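Local coordinates for protein tryptophan synthase alpha chain (Chlamydia trachomatis, PDB 6V82) that probably cleaves indoleglycerol phosphate to indole and glyceraldehyde 3-phosphate, as the alpha subunit of the enzyme that completes tryptophan biosynthesis, at residues 25-36 and 78-87. Numbering follows the deposited sequence.
With SO4 (sulfate ion), chain E.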
loop_
_atom_site.group_PDB
_atom_site.type_symbol
_atom_site.label_atom_id
_atom_site.label_comp_id
_atom_site.label_asym_id
_atom_site.label_seq_id
_atom_site.Cartn_x
_atom_site.Cartn_y
_atom_site.Cartn_z
ATOM N N THR A 25 6.627 -15.171 -47.819
ATOM C CA THR A 25 5.972 -16.125 -48.718
ATOM C C THR A 25 6.990 -16.925 -49.526
ATOM O O THR A 25 6.969 -18.159 -49.522
ATOM C CB THR A 25 5.006 -15.389 -49.652
ATOM O OG1 THR A 25 3.960 -14.799 -48.875
ATOM C CG2 THR A 25 4.391 -16.345 -50.686
ATOM N N SER A 26 7.879 -16.233 -50.245
ATOM C CA SER A 26 8.876 -16.917 -51.065
ATOM C C SER A 26 9.702 -17.886 -50.237
ATOM O O SER A 26 9.897 -19.045 -50.626
ATOM C CB SER A 26 9.794 -15.899 -51.739
ATOM O OG SER A 26 9.048 -15.033 -52.569
ATOM N N TYR A 27 10.205 -17.424 -49.089
ATOM C CA TYR A 27 11.064 -18.274 -48.280
ATOM C C TYR A 27 10.325 -19.525 -47.831
ATOM O O TYR A 27 10.884 -20.631 -47.866
ATOM C CB TYR A 27 11.599 -17.508 -47.071
ATOM C CG TYR A 27 12.512 -18.369 -46.258
ATOM C CD1 TYR A 27 13.854 -18.497 -46.598
ATOM C CD2 TYR A 27 12.025 -19.107 -45.189
ATOM C CE1 TYR A 27 14.689 -19.315 -45.879
ATOM C CE2 TYR A 27 12.843 -19.928 -44.466
ATOM C CZ TYR A 27 14.176 -20.030 -44.814
ATOM O OH TYR A 27 14.998 -20.849 -44.080
ATOM N N THR A 28 9.068 -19.372 -47.402
ATOM C CA THR A 28 8.315 -20.537 -46.951
ATOM C C THR A 28 8.211 -21.565 -48.064
ATOM O O THR A 28 8.332 -22.772 -47.822
ATOM C CB THR A 28 6.917 -20.131 -46.476
ATOM O OG1 THR A 28 7.012 -19.137 -45.452
ATOM C CG2 THR A 28 6.189 -21.331 -45.927
ATOM N N ILE A 29 8.001 -21.099 -49.298
ATOM C CA ILE A 29 7.904 -22.006 -50.432
ATOM C C ILE A 29 9.246 -22.666 -50.690
ATOM O O ILE A 29 9.319 -23.873 -50.942
ATOM C CB ILE A 29 7.399 -21.257 -51.678
ATOM C CG1 ILE A 29 5.976 -20.753 -51.454
ATOM C CG2 ILE A 29 7.485 -22.153 -52.899
ATOM C CD1 ILE A 29 5.537 -19.739 -52.487
ATOM N N GLU A 30 10.329 -21.883 -50.625
ATOM C CA GLU A 30 11.669 -22.445 -50.786
ATOM C C GLU A 30 11.966 -23.486 -49.716
ATOM O O GLU A 30 12.483 -24.562 -50.024
ATOM C CB GLU A 30 12.721 -21.338 -50.755
ATOM C CG GLU A 30 12.774 -20.544 -52.027
ATOM C CD GLU A 30 12.618 -21.428 -53.253
ATOM O OE1 GLU A 30 11.573 -21.320 -53.936
ATOM O OE2 GLU A 30 13.535 -22.240 -53.522
ATOM N N ALA A 31 11.639 -23.189 -48.450
ATOM C CA ALA A 31 11.933 -24.146 -47.386
ATOM C C ALA A 31 11.159 -25.446 -47.598
ATOM O O ALA A 31 11.718 -26.543 -47.446
ATOM C CB ALA A 31 11.631 -23.539 -46.013
ATOM N N ALA A 32 9.886 -25.339 -47.999
ATOM C CA ALA A 32 9.084 -26.525 -48.274
ATOM C C ALA A 32 9.696 -27.366 -49.390
ATOM O O ALA A 32 9.784 -28.595 -49.267
ATOM C CB ALA A 32 7.655 -26.115 -48.619
ATOM N N LYS A 33 10.135 -26.728 -50.484
ATOM C CA LYS A 33 10.846 -27.472 -51.522
ATOM C C LYS A 33 12.051 -28.198 -50.943
ATOM O O LYS A 33 12.295 -29.367 -51.259
ATOM C CB LYS A 33 11.306 -26.544 -52.648
ATOM C CG LYS A 33 10.223 -26.034 -53.578
ATOM C CD LYS A 33 10.848 -25.226 -54.715
ATOM C CE LYS A 33 9.912 -24.111 -55.201
ATOM N NZ LYS A 33 10.475 -23.359 -56.370
ATOM N N ALA A 34 12.817 -27.512 -50.088
ATOM C CA ALA A 34 14.041 -28.090 -49.545
ATOM C C ALA A 34 13.740 -29.320 -48.697
ATOM O O ALA A 34 14.500 -30.301 -48.722
ATOM C CB ALA A 34 14.791 -27.035 -48.730
ATOM N N LEU A 35 12.631 -29.293 -47.951
ATOM C CA LEU A 35 12.292 -30.436 -47.106
ATOM C C LEU A 35 11.826 -31.614 -47.949
ATOM O O LEU A 35 12.143 -32.772 -47.647
ATOM C CB LEU A 35 11.210 -30.055 -46.085
ATOM C CG LEU A 35 11.618 -29.086 -44.976
ATOM C CD1 LEU A 35 10.539 -29.020 -43.938
ATOM C CD2 LEU A 35 12.941 -29.526 -44.380
ATOM N N ILE A 36 11.066 -31.332 -49.005
ATOM C CA ILE A 36 10.608 -32.388 -49.896
ATOM C C ILE A 36 11.798 -33.055 -50.569
ATOM O O ILE A 36 11.914 -34.286 -50.577
ATOM C CB ILE A 36 9.606 -31.820 -50.916
ATOM C CG1 ILE A 36 8.320 -31.422 -50.192
ATOM C CG2 ILE A 36 9.332 -32.826 -52.012
ATOM C CD1 ILE A 36 7.365 -30.665 -51.063
ATOM N N GLU A 78 -1.338 -18.331 -51.138
ATOM C CA GLU A 78 -0.199 -18.186 -52.047
ATOM C C GLU A 78 0.887 -19.202 -51.738
ATOM O O GLU A 78 1.496 -19.768 -52.654
ATOM C CB GLU A 78 0.423 -16.806 -51.934
ATOM C CG GLU A 78 -0.301 -15.662 -52.519
ATOM C CD GLU A 78 0.580 -14.429 -52.473
ATOM O OE1 GLU A 78 1.754 -14.521 -52.926
ATOM O OE2 GLU A 78 0.114 -13.390 -51.947
ATOM N N ILE A 79 1.182 -19.393 -50.446
ATOM C CA ILE A 79 2.232 -20.319 -50.043
ATOM C C ILE A 79 1.881 -21.735 -50.474
ATOM O O ILE A 79 2.701 -22.442 -51.074
ATOM C CB ILE A 79 2.454 -20.242 -48.525
ATOM C CG1 ILE A 79 3.170 -18.946 -48.169
ATOM C CG2 ILE A 79 3.235 -21.464 -48.047
ATOM C CD1 ILE A 79 3.186 -18.682 -46.709
ATOM N N VAL A 80 0.657 -22.171 -50.161
ATOM C CA VAL A 80 0.236 -23.518 -50.530
ATOM C C VAL A 80 0.249 -23.684 -52.040
ATOM O O VAL A 80 0.661 -24.727 -52.557
ATOM C CB VAL A 80 -1.150 -23.827 -49.944
ATOM C CG1 VAL A 80 -1.645 -25.187 -50.459
ATOM C CG2 VAL A 80 -1.087 -23.804 -48.432
ATOM N N GLU A 81 -0.188 -22.659 -52.775
ATOM C CA GLU A 81 -0.142 -22.756 -54.231
ATOM C C GLU A 81 1.291 -22.777 -54.753
ATOM O O GLU A 81 1.568 -23.446 -55.751
ATOM C CB GLU A 81 -0.938 -21.616 -54.860
ATOM C CG GLU A 81 -2.436 -21.761 -54.627
ATOM C CD GLU A 81 -3.211 -20.503 -54.964
ATOM O OE1 GLU A 81 -2.628 -19.628 -55.631
ATOM O OE2 GLU A 81 -4.393 -20.387 -54.559
ATOM N N GLY A 82 2.213 -22.077 -54.086
ATOM C CA GLY A 82 3.608 -22.138 -54.492
ATOM C C GLY A 82 4.228 -23.504 -54.263
ATOM O O GLY A 82 5.055 -23.959 -55.060
ATOM N N ILE A 83 3.838 -24.177 -53.173
ATOM C CA ILE A 83 4.289 -25.547 -52.928
ATOM C C ILE A 83 3.717 -26.494 -53.975
ATOM O O ILE A 83 4.428 -27.360 -54.504
ATOM C CB ILE A 83 3.900 -25.992 -51.504
ATOM C CG1 ILE A 83 4.656 -25.169 -50.462
ATOM C CG2 ILE A 83 4.141 -27.480 -51.323
ATOM C CD1 ILE A 83 4.093 -25.321 -49.074
ATOM N N ARG A 84 2.424 -26.352 -54.290
ATOM C CA ARG A 84 1.798 -27.255 -55.257
ATOM C C ARG A 84 2.284 -27.017 -56.676
ATOM O O ARG A 84 2.182 -27.922 -57.505
ATOM C CB ARG A 84 0.274 -27.139 -55.208
ATOM C CG ARG A 84 -0.358 -27.943 -54.082
ATOM C CD ARG A 84 -0.412 -29.421 -54.418
ATOM N NE ARG A 84 -0.946 -30.193 -53.295
ATOM C CZ ARG A 84 -0.211 -30.901 -52.434
ATOM N NH1 ARG A 84 1.113 -30.974 -52.558
ATOM N NH2 ARG A 84 -0.813 -31.554 -51.453
ATOM N N ALA A 85 2.813 -25.830 -56.977
ATOM C CA ALA A 85 3.473 -25.611 -58.257
ATOM C C ALA A 85 4.810 -26.336 -58.348
ATOM O O ALA A 85 5.383 -26.420 -59.439
ATOM C CB ALA A 85 3.675 -24.118 -58.494
ATOM N N PHE A 86 5.315 -26.847 -57.228
ATOM C CA PHE A 86 6.521 -27.656 -57.199
ATOM C C PHE A 86 6.208 -29.147 -57.142
ATOM O O PHE A 86 6.804 -29.941 -57.874
ATOM C CB PHE A 86 7.389 -27.252 -55.996
ATOM C CG PHE A 86 8.606 -28.102 -55.825
ATOM C CD1 PHE A 86 9.639 -28.047 -56.752
ATOM C CD2 PHE A 86 8.713 -28.968 -54.751
ATOM C CE1 PHE A 86 10.772 -28.842 -56.609
ATOM C CE2 PHE A 86 9.849 -29.762 -54.587
ATOM C CZ PHE A 86 10.880 -29.701 -55.519
ATOM N N ASN A 87 5.266 -29.541 -56.288
ATOM C CA ASN A 87 5.007 -30.950 -56.029
ATOM C C ASN A 87 3.534 -31.106 -55.679
ATOM O O ASN A 87 3.041 -30.452 -54.752
ATOM C CB ASN A 87 5.905 -31.461 -54.886
ATOM C CG ASN A 87 5.807 -32.972 -54.677
ATOM O OD1 ASN A 87 4.724 -33.511 -54.455
ATOM N ND2 ASN A 87 6.948 -33.657 -54.740
HETATM S S SO4 E . 7.799 -12.320 -50.050
HETATM O O1 SO4 E . 8.600 -11.114 -49.859
HETATM O O2 SO4 E . 8.671 -13.485 -49.943
HETATM O O3 SO4 E . 7.173 -12.294 -51.374
HETATM O O4 SO4 E . 6.768 -12.392 -49.012
HETATM O O HOH W 1 2.926 -12.675 -50.330
#
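Ile29 lies against the backbone of the neighbouring helix at Gly82, its CD1 3.7 Å from Gly82 CA. Glycine suits this place because, having no side chain, it lets that methyl settle directly on its CA, consistent with the close approach of 25-36 and 78-84, whose axes come within 8.9 Å at a crossing angle of -37°. The branched isoleucine uses both arms: CG1 sits beside the backbone N (chi1 -64°) and an extended chi2 of 166° carries CD1 on to Gly82, while CG2 rests over the carbonyl of Gly82.

On the barrel side the packing is tight, buried and apolar. Ala32, small enough for a helix held this close, sets CB 3.6 Å from Ile83 CG1, and beyond them Leu43 and Leu92 of the central strands continue the core. Thr28 turns its methyl inward, CG2 to Ile79 CG2 at 3.6 Å, while its hydroxyl is satisfied by Gly24 and Gly21, so a polar residue can be buried here.

The outer margin faces solvent more, yet stays close at Phe86. In the turn near the end of 78-87, this residue lays one ring face against the aliphatic part of Lys33; Lys33 CG stands 3.6 Å from the centroid of the Phe86 ring in a CH-pi contact. Lysine can thus shield a ring with its methylenes and still send NZ to a weak salt bridge with Glu30. Ile36 CG2 meets the ring edge at CE2. The loose end is at Thr25, where a water bonded to OG1 weakly reaches exposed Glu78.

Such roughly parallel, closely packed neighbours on the outside of a parallel barrel are characteristic of the TIM-barrel fold, here helices 25-37 and 73-84 around strands 42-46 and 92-96.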